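Long-range contacts in FEZ-1 protein (Fluoribacter gormanii, PDB 5WCK), which probably hydrolyses beta-lactam antibiotics as a monomeric subclass B3 metallo-beta-lactamase with two zinc ions in its active site: residues K65-S70 against A89-M94; N6-F11 against N223-L228; D195-I200 against D252-L257; T155-L160 against Q168-G173. The protein carries 2 engineered substitutions. All blocks are in the same frame, centred on the assembly; numbering follows the deposited sequence.

The four contacts sample both halves of the metallo-beta-lactamase sandwich, two mixed sheets flanked by helices. Contact 1 joins neighbouring strands of one sheet and contact 4 pairs strands of the other, their centres about 15 Å apart; they meet where Trp156 NE1 lies 2.9 Å from Ile69 O, a probable hydrogen bond. Contact 3 joins two helices of the outer layer, and contact 2, about 31 Å away between centres, ties the N-terminal loop and the start of edge strand 11-14 of the first sheet to helix 221-229. The zinc site lies nearest contacts 3 and 4: the side chain of Tyr196 and the position of Gly173 are each about 8 Å from a zinc ion, whereas the side chain of Ile69 in contact 1 is about 10 Å away.

Contact 1: K65-S70 against A89-M94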
loop_
_atom_site.group_PDB
_atom_site.type_symbol
_atom_site.label_atom_id
_atom_site.label_comp_id
_atom_site.label_asym_id
_atom_site.label_seq_id
_atom_site.Cartn_x
_atom_site.Cartn_y
_atom_site.Cartn_z
ATOM N N LYS A 65 -5.038 -12.182 -11.055
ATOM C CA LYS A 65 -4.232 -12.035 -12.263
ATOM C C LYS A 65 -2.982 -11.170 -12.045
ATOM O O LYS A 65 -1.975 -11.333 -12.775
ATOM C CB LYS A 65 -5.041 -11.369 -13.375
ATOM C CG LYS A 65 -6.284 -12.127 -13.807
ATOM C CD LYS A 65 -5.982 -13.462 -14.437
ATOM C CE LYS A 65 -7.229 -14.137 -14.968
ATOM N NZ LYS A 65 -6.925 -15.490 -15.488
ATOM N N ILE A 66 -3.062 -10.210 -11.115
ATOM C CA ILE A 66 -2.035 -9.174 -10.928
ATOM C C ILE A 66 -1.853 -8.984 -9.426
ATOM O O ILE A 66 -2.849 -8.899 -8.696
ATOM C CB ILE A 66 -2.418 -7.831 -11.600
ATOM C CG1 ILE A 66 -2.590 -7.984 -13.119
ATOM C CG2 ILE A 66 -1.382 -6.773 -11.290
ATOM C CD1 ILE A 66 -3.061 -6.717 -13.820
ATOM N N LEU A 67 -0.585 -8.928 -9.001
ATOM C CA LEU A 67 -0.195 -8.632 -7.628
ATOM C C LEU A 67 0.617 -7.341 -7.617
ATOM O O LEU A 67 1.599 -7.204 -8.373
ATOM C CB LEU A 67 0.658 -9.785 -7.080
ATOM C CG LEU A 67 1.210 -9.589 -5.664
ATOM C CD1 LEU A 67 0.119 -9.421 -4.614
ATOM C CD2 LEU A 67 2.114 -10.747 -5.287
ATOM N N LEU A 68 0.161 -6.377 -6.799
ATOM C CA LEU A 68 0.821 -5.089 -6.561
ATOM C C LEU A 68 1.108 -4.964 -5.069
ATOM O O LEU A 68 0.530 -5.702 -4.265
ATOM C CB LEU A 68 -0.093 -3.936 -6.993
ATOM C CG LEU A 68 -0.721 -4.042 -8.370
ATOM C CD1 LEU A 68 -1.714 -2.914 -8.582
ATOM C CD2 LEU A 68 0.345 -4.059 -9.455
ATOM N N ILE A 69 1.990 -4.019 -4.738
ATOM C CA ILE A 69 2.313 -3.682 -3.377
ATOM C C ILE A 69 2.330 -2.164 -3.198
ATOM O O ILE A 69 2.577 -1.386 -4.140
ATOM C CB ILE A 69 3.644 -4.303 -2.933
ATOM C CG1 ILE A 69 4.812 -3.876 -3.821
ATOM C CG2 ILE A 69 3.504 -5.814 -2.825
ATOM C CD1 ILE A 69 6.184 -4.324 -3.338
ATOM N N SER A 70 2.154 -1.744 -1.937
ATOM C CA SER A 70 2.336 -0.340 -1.556
ATOM C C SER A 70 3.824 0.037 -1.562
ATOM O O SER A 70 4.201 1.091 -2.035
ATOM C CB SER A 70 1.756 -0.065 -0.194
ATOM O OG SER A 70 0.334 -0.138 -0.232
ATOM N N ALA A 89 -0.191 -15.197 -10.363
ATOM C CA ALA A 89 -0.456 -13.767 -10.630
ATOM C C ALA A 89 0.821 -13.106 -11.142
ATOM O O ALA A 89 1.877 -13.580 -10.806
ATOM C CB ALA A 89 -0.881 -13.056 -9.363
ATOM N N LYS A 90 0.684 -12.059 -11.951
ATOM C CA LYS A 90 1.855 -11.290 -12.420
ATOM C C LYS A 90 2.180 -10.221 -11.380
ATOM O O LYS A 90 1.310 -9.440 -11.067
ATOM C CB LYS A 90 1.549 -10.638 -13.757
ATOM C CG LYS A 90 1.283 -11.685 -14.813
ATOM C CD LYS A 90 1.114 -11.069 -16.126
ATOM C CE LYS A 90 -0.282 -10.571 -16.344
ATOM N NZ LYS A 90 -0.632 -10.914 -17.736
ATOM N N TYR A 91 3.439 -10.190 -10.969
ATOM C CA TYR A 91 3.904 -9.267 -9.914
ATOM C C TYR A 91 4.479 -8.012 -10.575
ATOM O O TYR A 91 5.403 -8.108 -11.330
ATOM C CB TYR A 91 5.003 -9.986 -9.135
ATOM C CG TYR A 91 5.336 -9.448 -7.770
ATOM C CD1 TYR A 91 4.537 -8.530 -7.127
ATOM C CD2 TYR A 91 6.470 -9.880 -7.127
ATOM C CE1 TYR A 91 4.852 -8.068 -5.864
ATOM C CE2 TYR A 91 6.793 -9.437 -5.863
ATOM C CZ TYR A 91 5.966 -8.548 -5.213
ATOM O OH TYR A 91 6.315 -8.138 -3.966
ATOM N N MET A 92 3.941 -6.848 -10.204
ATOM C CA MET A 92 4.366 -5.607 -10.813
ATOM C C MET A 92 4.785 -4.661 -9.681
ATOM O O MET A 92 4.042 -4.475 -8.704
ATOM C CB MET A 92 3.249 -4.981 -11.653
ATOM C CG MET A 92 2.598 -5.961 -12.608
ATOM S SD MET A 92 1.454 -5.114 -13.721
ATOM C CE MET A 92 0.881 -6.537 -14.652
ATOM N N VAL A 93 5.959 -4.056 -9.835
ATOM C CA VAL A 93 6.630 -3.287 -8.768
ATOM C C VAL A 93 7.310 -2.055 -9.387
ATOM O O VAL A 93 7.951 -2.111 -10.432
ATOM C CB VAL A 93 7.641 -4.142 -7.980
ATOM C CG1 VAL A 93 8.368 -3.319 -6.937
ATOM C CG2 VAL A 93 7.010 -5.355 -7.336
ATOM N N MET A 94 7.166 -0.908 -8.702
ATOM C CA MET A 94 7.838 0.343 -9.036
ATOM C C MET A 94 9.363 0.113 -9.099
ATOM O O MET A 94 9.945 -0.443 -8.180
ATOM C CB MET A 94 7.526 1.389 -7.962
ATOM C CG MET A 94 7.977 2.812 -8.279
ATOM S SD MET A 94 7.217 3.607 -9.728
ATOM C CE MET A 94 5.565 3.875 -9.082
HETATM O O HOH W 1 3.224 -2.602 -6.945
#
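The ring of Tyr91 is sandwiched between Leu67 and Val93. Leu67 CD2 makes a CH-pi contact over one face, 4.1 Å from the centroid; Val93 CG2 lies over the opposite face, toward the rim. At the edge Leu67 O lies in the ring plane, 3.5 Å from Tyr91 CD1, and Ile69 CG2 approaches near that plane, 3.8 Å from Tyr91 OH. Leu67 reaches the ring because its CG is anti to the backbone N (chi1 177°). On the face of Ile66 and Lys90, the extended Met92 chain brings CE within 4.0 Å of Ile66 CD1. The strands are parallel neighbours in one sheet of the metallo-beta-lactamase sandwich, joined through helices 74-77 and 80-87 as a beta-alpha-beta crossover. Three backbone bonds hold them: Lys90 N to Lys65 O, Leu67 N to Lys90 O at 2.8 Å, and Met92 N to Leu67 O. Beyond these a water takes over, accepting from Ile69 N and donating to Met92 O at 2.7 Å. Strand 64-68 is bonded on its other side to strand 35-39, helix 95-103 packs on Ile69, Tyr91 and Val93, and Leu68 faces the second sheet through Leu141 and Trp156.

Contact 2: N6-F11 against N223-L228; sequences NPFPPF and NKYVLL
Aromatic packing dominates where Phe8 and Phe11 meet Tyr225. Phe8 turns an edge to the Tyr225 face in a T-shaped pair, centroids 5.1 Å apart and planes at 72°, with its CZ 3.7 Å from Tyr225 CB. Phe11 meets the same ring obliquely, at 52°, and Tyr225 CD1 lies over a Phe11 face, 3.5 Å from Phe11 CD1. A Tyr225 chi1 of 180° swings the ring away from its own N-H, off the helix and into the loop. The three rings form an aromatic cluster that fastens the irregular N-terminal segment that leads into strand 11-14 to helix 221-229 at the surface of the sandwich. Proline and leucine carbons flank it: Pro9 CG lies 3.5 Å from Tyr225 CZ, and Leu228 CD2 touches Phe11 CD2 at 3.6 Å one helical turn on. The polar link is indirect: a water donates to Pro10 O and is also hydrogen-bonded to Tyr225 OH, 2.8 Å away. Leu221, in the same helix, touches both phenylalanines, and Phe11 also meets the rings of Tyr19 and Phe236.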
loop_
_atom_site.group_PDB
_atom_site.type_symbol
_atom_site.label_atom_id
_atom_site.label_comp_id
_atom_site.label_asym_id
_atom_site.label_seq_id
_atom_site.Cartn_x
_atom_site.Cartn_y
_atom_site.Cartn_z
ATOM N N ASN A 6 -4.482 -9.581 13.389
ATOM C CA ASN A 6 -5.666 -10.375 13.589
ATOM C C ASN A 6 -6.516 -10.354 12.324
ATOM O O ASN A 6 -6.446 -9.401 11.549
ATOM C CB ASN A 6 -6.485 -9.833 14.753
ATOM C CG ASN A 6 -5.665 -9.823 16.019
ATOM O OD1 ASN A 6 -5.302 -10.895 16.510
ATOM N ND2 ASN A 6 -5.356 -8.639 16.529
ATOM N N PRO A 7 -7.355 -11.382 12.080
ATOM C CA PRO A 7 -8.262 -11.356 10.944
ATOM C C PRO A 7 -9.252 -10.187 11.028
ATOM O O PRO A 7 -9.581 -9.663 12.115
ATOM C CB PRO A 7 -8.995 -12.704 10.965
ATOM C CG PRO A 7 -8.673 -13.327 12.302
ATOM C CD PRO A 7 -7.433 -12.652 12.836
ATOM N N PHE A 8 -9.709 -9.771 9.851
ATOM C CA PHE A 8 -10.661 -8.699 9.746
ATOM C C PHE A 8 -11.701 -9.116 8.725
ATOM O O PHE A 8 -11.358 -9.737 7.731
ATOM C CB PHE A 8 -9.992 -7.383 9.319
ATOM C CG PHE A 8 -10.822 -6.160 9.593
ATOM C CD1 PHE A 8 -10.772 -5.527 10.830
ATOM C CD2 PHE A 8 -11.734 -5.682 8.668
ATOM C CE1 PHE A 8 -11.572 -4.435 11.104
ATOM C CE2 PHE A 8 -12.549 -4.602 8.954
ATOM C CZ PHE A 8 -12.448 -3.955 10.162
ATOM N N PRO A 9 -12.994 -8.827 8.931
ATOM C CA PRO A 9 -14.008 -9.240 7.958
ATOM C C PRO A 9 -13.826 -8.512 6.641
ATOM O O PRO A 9 -13.693 -7.284 6.628
ATOM C CB PRO A 9 -15.350 -8.827 8.581
ATOM C CG PRO A 9 -14.997 -7.860 9.677
ATOM C CD PRO A 9 -13.581 -8.158 10.099
ATOM N N PRO A 10 -13.816 -9.225 5.494
ATOM C CA PRO A 10 -13.676 -8.555 4.203
ATOM C C PRO A 10 -14.978 -7.833 3.837
ATOM O O PRO A 10 -16.070 -8.224 4.298
ATOM C CB PRO A 10 -13.347 -9.715 3.260
ATOM C CG PRO A 10 -14.087 -10.904 3.868
ATOM C CD PRO A 10 -13.951 -10.687 5.364
ATOM N N PHE A 11 -14.889 -6.791 3.004
ATOM C CA PHE A 11 -16.050 -6.002 2.662
ATOM C C PHE A 11 -15.775 -5.203 1.389
ATOM O O PHE A 11 -14.614 -5.037 1.013
ATOM C CB PHE A 11 -16.475 -5.072 3.808
ATOM C CG PHE A 11 -15.457 -4.031 4.185
ATOM C CD1 PHE A 11 -14.428 -4.350 5.055
ATOM C CD2 PHE A 11 -15.528 -2.752 3.660
ATOM C CE1 PHE A 11 -13.490 -3.389 5.395
ATOM C CE2 PHE A 11 -14.587 -1.798 3.992
ATOM C CZ PHE A 11 -13.572 -2.128 4.852
ATOM N N ASN A 223 -13.144 2.046 12.978
ATOM C CA ASN A 223 -14.307 2.893 13.271
ATOM C C ASN A 223 -15.155 3.080 12.010
ATOM O O ASN A 223 -16.365 3.100 12.085
ATOM C CB ASN A 223 -13.921 4.222 13.918
ATOM C CG ASN A 223 -13.354 4.027 15.309
ATOM O OD1 ASN A 223 -14.010 3.456 16.194
ATOM N ND2 ASN A 223 -12.123 4.472 15.529
ATOM N N LYS A 224 -14.517 3.195 10.842
ATOM C CA LYS A 224 -15.267 3.363 9.616
ATOM C C LYS A 224 -16.048 2.086 9.276
ATOM O O LYS A 224 -17.142 2.164 8.779
ATOM C CB LYS A 224 -14.337 3.778 8.484
ATOM C CG LYS A 224 -13.903 5.235 8.585
ATOM C CD LYS A 224 -12.886 5.624 7.543
ATOM C CE LYS A 224 -12.476 7.078 7.651
ATOM N NZ LYS A 224 -11.298 7.385 6.811
ATOM N N TYR A 225 -15.445 0.913 9.484
ATOM C CA TYR A 225 -16.123 -0.366 9.235
ATOM C C TYR A 225 -17.363 -0.473 10.130
ATOM O O TYR A 225 -18.398 -0.899 9.663
ATOM C CB TYR A 225 -15.220 -1.575 9.467
ATOM C CG TYR A 225 -15.913 -2.890 9.223
ATOM C CD1 TYR A 225 -16.156 -3.340 7.943
ATOM C CD2 TYR A 225 -16.402 -3.644 10.282
ATOM C CE1 TYR A 225 -16.820 -4.536 7.702
ATOM C CE2 TYR A 225 -17.047 -4.844 10.059
ATOM C CZ TYR A 225 -17.266 -5.291 8.772
ATOM O OH TYR A 225 -17.915 -6.481 8.570
ATOM N N VAL A 226 -17.236 -0.076 11.400
ATOM C CA VAL A 226 -18.386 -0.043 12.291
ATOM C C VAL A 226 -19.485 0.845 11.700
ATOM O O VAL A 226 -20.654 0.447 11.705
ATOM C CB VAL A 226 -17.991 0.393 13.706
ATOM C CG1 VAL A 226 -19.220 0.680 14.562
ATOM C CG2 VAL A 226 -17.119 -0.657 14.368
ATOM N N LEU A 227 -19.142 2.038 11.184
ATOM C CA LEU A 227 -20.149 2.919 10.566
ATOM C C LEU A 227 -20.777 2.232 9.344
ATOM O O LEU A 227 -21.961 2.391 9.083
ATOM C CB LEU A 227 -19.512 4.254 10.175
ATOM C CG LEU A 227 -19.076 5.143 11.337
ATOM C CD1 LEU A 227 -18.380 6.385 10.816
ATOM C CD2 LEU A 227 -20.240 5.548 12.220
ATOM N N LEU A 228 -19.959 1.541 8.547
ATOM C CA LEU A 228 -20.468 0.875 7.359
ATOM C C LEU A 228 -21.457 -0.230 7.746
ATOM O O LEU A 228 -22.520 -0.351 7.099
ATOM C CB LEU A 228 -19.299 0.286 6.582
ATOM C CG LEU A 228 -19.708 -0.435 5.301
ATOM C CD1 LEU A 228 -20.266 0.551 4.285
ATOM C CD2 LEU A 228 -18.529 -1.201 4.753
HETATM O O HOH W 2 -18.179 -7.534 6.031
#

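Contact 3: D195-I200 against D252-L257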
loop_
_atom_site.group_PDB
_atom_site.type_symbol
_atom_site.label_atom_id
_atom_site.label_comp_id
_atom_site.label_asym_id
_atom_site.label_seq_id
_atom_site.Cartn_x
_atom_site.Cartn_y
_atom_site.Cartn_z
ATOM N N ASP A 195 13.220 13.292 -1.478
ATOM C CA ASP A 195 12.168 12.367 -1.889
ATOM C C ASP A 195 10.907 12.548 -1.027
ATOM O O ASP A 195 9.799 12.652 -1.570
ATOM C CB ASP A 195 12.689 10.926 -1.884
ATOM C CG ASP A 195 13.402 10.536 -3.175
ATOM O OD1 ASP A 195 13.615 11.416 -4.061
ATOM O OD2 ASP A 195 13.749 9.346 -3.300
ATOM N N TYR A 196 11.065 12.585 0.297
ATOM C CA TYR A 196 9.918 12.847 1.189
ATOM C C TYR A 196 9.266 14.186 0.815
ATOM O O TYR A 196 8.019 14.297 0.814
ATOM C CB TYR A 196 10.343 12.875 2.660
ATOM C CG TYR A 196 10.413 11.541 3.361
ATOM C CD1 TYR A 196 9.270 10.933 3.850
ATOM C CD2 TYR A 196 11.624 10.928 3.638
ATOM C CE1 TYR A 196 9.316 9.737 4.559
ATOM C CE2 TYR A 196 11.689 9.706 4.298
ATOM C CZ TYR A 196 10.529 9.121 4.788
ATOM O OH TYR A 196 10.576 7.941 5.492
ATOM N N LYS A 197 10.086 15.199 0.539
ATOM C CA LYS A 197 9.538 16.535 0.213
ATOM C C LYS A 197 8.724 16.481 -1.075
ATOM O O LYS A 197 7.647 17.072 -1.170
ATOM C CB LYS A 197 10.663 17.571 0.163
ATOM C CG LYS A 197 11.285 17.829 1.523
ATOM C CD LYS A 197 12.556 18.654 1.487
ATOM C CE LYS A 197 13.298 18.646 2.805
ATOM N NZ LYS A 197 14.533 19.474 2.703
ATOM N N HIS A 198 9.221 15.738 -2.057
ATOM C CA HIS A 198 8.492 15.533 -3.294
ATOM C C HIS A 198 7.168 14.819 -3.020
ATOM O O HIS A 198 6.129 15.203 -3.555
ATOM C CB HIS A 198 9.340 14.756 -4.308
ATOM C CG HIS A 198 8.602 14.459 -5.560
ATOM N ND1 HIS A 198 8.269 15.451 -6.469
ATOM C CD2 HIS A 198 8.098 13.308 -6.041
ATOM C CE1 HIS A 198 7.610 14.895 -7.476
ATOM N NE2 HIS A 198 7.472 13.605 -7.233
ATOM N N SER A 199 7.199 13.775 -2.181
ATOM C CA SER A 199 5.985 13.043 -1.838
ATOM C C SER A 199 4.952 13.985 -1.205
ATOM O O SER A 199 3.761 13.882 -1.471
ATOM C CB SER A 199 6.259 11.905 -0.928
ATOM O OG SER A 199 6.959 10.885 -1.606
ATOM N N ILE A 200 5.418 14.838 -0.303
ATOM C CA ILE A 200 4.526 15.818 0.351
ATOM C C ILE A 200 3.886 16.723 -0.706
ATOM O O ILE A 200 2.665 16.946 -0.685
ATOM C CB ILE A 200 5.271 16.623 1.425
ATOM C CG1 ILE A 200 5.637 15.719 2.603
ATOM C CG2 ILE A 200 4.447 17.821 1.873
ATOM C CD1 ILE A 200 6.699 16.256 3.492
ATOM N N ASP A 252 4.938 15.806 10.541
ATOM C CA ASP A 252 5.763 14.802 11.237
ATOM C C ASP A 252 7.151 14.705 10.580
ATOM O O ASP A 252 8.169 14.577 11.273
ATOM C CB ASP A 252 5.097 13.427 11.249
ATOM C CG ASP A 252 3.840 13.318 12.102
ATOM O OD1 ASP A 252 3.598 14.240 12.916
ATOM O OD2 ASP A 252 3.078 12.304 11.924
ATOM N N PHE A 253 7.194 14.751 9.248
ATOM C CA PHE A 253 8.446 14.677 8.530
ATOM C C PHE A 253 9.318 15.882 8.905
ATOM O O PHE A 253 10.507 15.722 9.242
ATOM C CB PHE A 253 8.252 14.592 7.011
ATOM C CG PHE A 253 9.523 14.869 6.256
ATOM C CD1 PHE A 253 10.490 13.889 6.097
ATOM C CD2 PHE A 253 9.797 16.131 5.758
ATOM C CE1 PHE A 253 11.685 14.170 5.466
ATOM C CE2 PHE A 253 10.985 16.411 5.108
ATOM C CZ PHE A 253 11.930 15.429 4.966
ATOM N N TYR A 254 8.743 17.088 8.855
ATOM C CA TYR A 254 9.500 18.296 9.174
ATOM C C TYR A 254 9.878 18.360 10.653
ATOM O O TYR A 254 10.932 18.901 10.999
ATOM C CB TYR A 254 8.790 19.555 8.681
ATOM C CG TYR A 254 9.084 19.858 7.234
ATOM C CD1 TYR A 254 10.213 20.574 6.874
ATOM C CD2 TYR A 254 8.293 19.355 6.221
ATOM C CE1 TYR A 254 10.516 20.823 5.551
ATOM C CE2 TYR A 254 8.579 19.589 4.896
ATOM C CZ TYR A 254 9.693 20.326 4.560
ATOM O OH TYR A 254 9.956 20.552 3.253
ATOM N N THR A 255 9.044 17.804 11.531
ATOM C CA THR A 255 9.385 17.698 12.938
ATOM C C THR A 255 10.635 16.816 13.116
ATOM O O THR A 255 11.525 17.138 13.939
ATOM C CB THR A 255 8.206 17.173 13.765
ATOM O OG1 THR A 255 7.192 18.176 13.706
ATOM C CG2 THR A 255 8.595 16.911 15.208
ATOM N N GLU A 256 10.683 15.691 12.407
ATOM C CA GLU A 256 11.815 14.759 12.522
ATOM C C GLU A 256 13.064 15.391 11.895
ATOM O O GLU A 256 14.165 15.250 12.410
ATOM C CB GLU A 256 11.496 13.402 11.900
ATOM C CG GLU A 256 12.610 12.401 12.032
ATOM C CD GLU A 256 13.063 12.035 13.445
ATOM O OE1 GLU A 256 14.211 11.523 13.564
ATOM O OE2 GLU A 256 12.271 12.235 14.417
ATOM N N LEU A 257 12.881 16.117 10.788
ATOM C CA LEU A 257 13.979 16.805 10.163
ATOM C C LEU A 257 14.553 17.859 11.112
ATOM O O LEU A 257 15.779 17.930 11.308
ATOM C CB LEU A 257 13.509 17.406 8.840
ATOM C CG LEU A 257 14.583 18.176 8.074
ATOM C CD1 LEU A 257 15.644 17.230 7.513
ATOM C CD2 LEU A 257 13.953 18.987 6.974
#
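Phe253 reaches from helix 239-262 into Tyr196, Lys197 and Ile200 of helix 192-204, two helices of the outer layer of the metallo-beta-lactamase sandwich that run nearly antiparallel, their short axes at 156° and 11.2 Å apart. That wide spacing is bridged by side chains. Starting at Phe253 CB, the chain first meets Ile200 CD1; CG is about equally far (4.2 Å) from Ile200 CD1 and Tyr196 CB. The ring then divides its neighbours. CD1 and CE1 run beneath Tyr196, with CE1 3.4 Å from Tyr196 CB, a CH-pi contact over the Phe253 face. CD2, across the ring from CE1, meets Ile200 CD1 obliquely at 3.8 Å, from the same side of the plane as Tyr196 CB, and CE2 is 3.9 Å from Lys197 CG. At the tip, CZ lies 3.8 Å from Tyr196 CB and also nears Lys197 CE, which stands at the ring edge in its plane. The Tyr196 and Phe253 rings are tilted by 23° and strongly offset, with little face-to-face overlap. Farther out, the extended Lys197 chain crosses Tyr254 at about a right angle, its CG 3.5 Å from Tyr254 OH, and Lys197 CE nears Leu257 CD2. The Tyr196 side chain passes about 4 Å from that of the zinc ligand His149, and its OH is hydrogen-bonded to Gly176 O.

Contact 4: T155-L160 against Q168-G173; sequences TWTMKL and QAVIIG
Ala169 CB is gripped by Leu160 CD1 at 3.7 Å and Met158 CG at 4.1 Å, on the face of the hairpin that also carries Trp156 and Ile171. The opposite face holds Val170, whose two methyls each take one threonine: CG1 touches Thr155 CG2 at 3.6 Å and CG2 meets Thr157 CG2, Val170 and Thr157 lying side by side. Between the faces runs the antiparallel backbone pairing. Trp156 with Ile171 and Met158 with Ala169 are hydrogen-bonded pairs, each joined by two N-H...O bonds; the tightest run from Ile171 N to Trp156 O and from Ala169 N to Met158 O, both 2.8 Å with the donor nearly in line with the carbonyl. Thr157 and Val170, like Lys159 and Gln168, form a non-hydrogen-bonded pair; beside the former, Thr157 CA makes a CA-H...O contact with Ala169 O at 3.1 Å. The polar groups at the margins find partners outside: Thr157 OG1, which chi1 of 66° sets between its backbone N and carbonyl carbon, is hydrogen-bonded to His144 NE2, Thr155 OG1 to Thr146 OG1, and Gln168 NE2 to Arg207 O. Gly173 O accepts from His71 ND1, a second-shell bond that probably helps orient this zinc ligand. The hairpin lies between strands 139-145 and 210-213, and Met158 and Ile171 reach strand 28-32 of the other sheet.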
loop_
_atom_site.group_PDB
_atom_site.type_symbol
_atom_site.label_atom_id
_atom_site.label_comp_id
_atom_site.label_asym_id
_atom_site.label_seq_id
_atom_site.Cartn_x
_atom_site.Cartn_y
_atom_site.Cartn_z
ATOM N N THR A 155 1.904 5.127 -4.189
ATOM C CA THR A 155 0.551 5.489 -3.822
ATOM C C THR A 155 -0.335 5.151 -5.023
ATOM O O THR A 155 -0.131 5.675 -6.121
ATOM C CB THR A 155 0.480 6.968 -3.446
ATOM O OG1 THR A 155 1.172 7.125 -2.201
ATOM C CG2 THR A 155 -0.946 7.452 -3.275
ATOM N N TRP A 156 -1.296 4.266 -4.808
ATOM C CA TRP A 156 -2.155 3.742 -5.867
ATOM C C TRP A 156 -3.451 4.546 -5.912
ATOM O O TRP A 156 -4.051 4.753 -4.878
ATOM C CB TRP A 156 -2.436 2.249 -5.635
ATOM C CG TRP A 156 -1.276 1.340 -5.927
ATOM C CD1 TRP A 156 -0.431 0.714 -5.052
ATOM C CD2 TRP A 156 -0.829 0.986 -7.236
ATOM N NE1 TRP A 156 0.532 0.008 -5.734
ATOM C CE2 TRP A 156 0.288 0.134 -7.080
ATOM C CE3 TRP A 156 -1.292 1.295 -8.514
ATOM C CZ2 TRP A 156 0.950 -0.383 -8.193
ATOM C CZ3 TRP A 156 -0.646 0.764 -9.604
ATOM C CH2 TRP A 156 0.472 -0.050 -9.437
ATOM N N THR A 157 -3.878 4.965 -7.107
ATOM C CA THR A 157 -5.143 5.672 -7.235
ATOM C C THR A 157 -6.025 5.005 -8.288
ATOM O O THR A 157 -5.550 4.370 -9.235
ATOM C CB THR A 157 -4.928 7.161 -7.529
ATOM O OG1 THR A 157 -4.334 7.290 -8.824
ATOM C CG2 THR A 157 -4.099 7.859 -6.469
ATOM N N MET A 158 -7.337 5.152 -8.071
ATOM C CA MET A 158 -8.319 4.745 -9.066
ATOM C C MET A 158 -9.598 5.547 -8.847
ATOM O O MET A 158 -9.818 6.064 -7.773
ATOM C CB MET A 158 -8.633 3.250 -9.009
ATOM C CG MET A 158 -9.225 2.825 -7.695
ATOM S SD MET A 158 -9.367 1.036 -7.432
ATOM C CE MET A 158 -10.419 0.597 -8.810
ATOM N N LYS A 159 -10.412 5.640 -9.901
ATOM C CA LYS A 159 -11.724 6.297 -9.821
ATOM C C LYS A 159 -12.800 5.223 -9.667
ATOM O O LYS A 159 -12.769 4.209 -10.374
ATOM C CB LYS A 159 -11.943 7.174 -11.052
ATOM C CG LYS A 159 -12.957 8.297 -10.870
ATOM C CD LYS A 159 -12.762 9.352 -11.953
ATOM C CE LYS A 159 -13.828 10.421 -12.004
ATOM N NZ LYS A 159 -14.013 10.937 -13.383
ATOM N N LEU A 160 -13.694 5.411 -8.690
ATOM C CA LEU A 160 -14.719 4.437 -8.333
ATOM C C LEU A 160 -16.087 5.128 -8.476
ATOM O O LEU A 160 -16.234 6.296 -8.107
ATOM C CB LEU A 160 -14.522 3.959 -6.884
ATOM C CG LEU A 160 -13.275 3.115 -6.610
ATOM C CD1 LEU A 160 -13.036 2.925 -5.134
ATOM C CD2 LEU A 160 -13.375 1.763 -7.304
ATOM N N GLN A 168 -12.358 9.626 -6.330
ATOM C CA GLN A 168 -10.960 9.185 -6.441
ATOM C C GLN A 168 -10.559 8.475 -5.130
ATOM O O GLN A 168 -10.569 9.068 -4.047
ATOM C CB GLN A 168 -10.005 10.341 -6.763
ATOM C CG GLN A 168 -8.530 9.934 -6.696
ATOM C CD GLN A 168 -7.609 10.552 -7.725
ATOM O OE1 GLN A 168 -7.827 10.425 -8.933
ATOM N NE2 GLN A 168 -6.517 11.148 -7.259
ATOM N N ALA A 169 -10.186 7.195 -5.267
ATOM C CA ALA A 169 -9.626 6.395 -4.192
ATOM C C ALA A 169 -8.099 6.526 -4.234
ATOM O O ALA A 169 -7.479 6.460 -5.287
ATOM C CB ALA A 169 -10.049 4.951 -4.310
ATOM N N VAL A 170 -7.517 6.688 -3.054
ATOM C CA VAL A 170 -6.102 6.866 -2.885
ATOM C C VAL A 170 -5.642 5.893 -1.790
ATOM O O VAL A 170 -6.042 6.023 -0.649
ATOM C CB VAL A 170 -5.743 8.310 -2.496
ATOM C CG1 VAL A 170 -4.245 8.442 -2.282
ATOM C CG2 VAL A 170 -6.235 9.339 -3.498
ATOM N N ILE A 171 -4.792 4.933 -2.165
ATOM C CA ILE A 171 -4.140 4.055 -1.179
ATOM C C ILE A 171 -2.735 4.615 -0.907
ATOM O O ILE A 171 -1.789 4.373 -1.685
ATOM C CB ILE A 171 -4.110 2.589 -1.658
ATOM C CG1 ILE A 171 -5.484 2.061 -2.079
ATOM C CG2 ILE A 171 -3.492 1.681 -0.597
ATOM C CD1 ILE A 171 -5.460 0.754 -2.880
ATOM N N ILE A 172 -2.611 5.403 0.159
ATOM C CA ILE A 172 -1.345 6.048 0.515
ATOM C C ILE A 172 -0.324 4.954 0.835
ATOM O O ILE A 172 -0.567 4.077 1.677
ATOM C CB ILE A 172 -1.537 7.049 1.670
ATOM C CG1 ILE A 172 -2.465 8.192 1.246
ATOM C CG2 ILE A 172 -0.194 7.575 2.142
ATOM C CD1 ILE A 172 -2.803 9.204 2.314
ATOM N N GLY A 173 0.797 4.956 0.129
ATOM C CA GLY A 173 1.795 3.878 0.297
ATOM C C GLY A 173 2.456 3.831 1.661
ATOM O O GLY A 173 2.707 2.727 2.144
#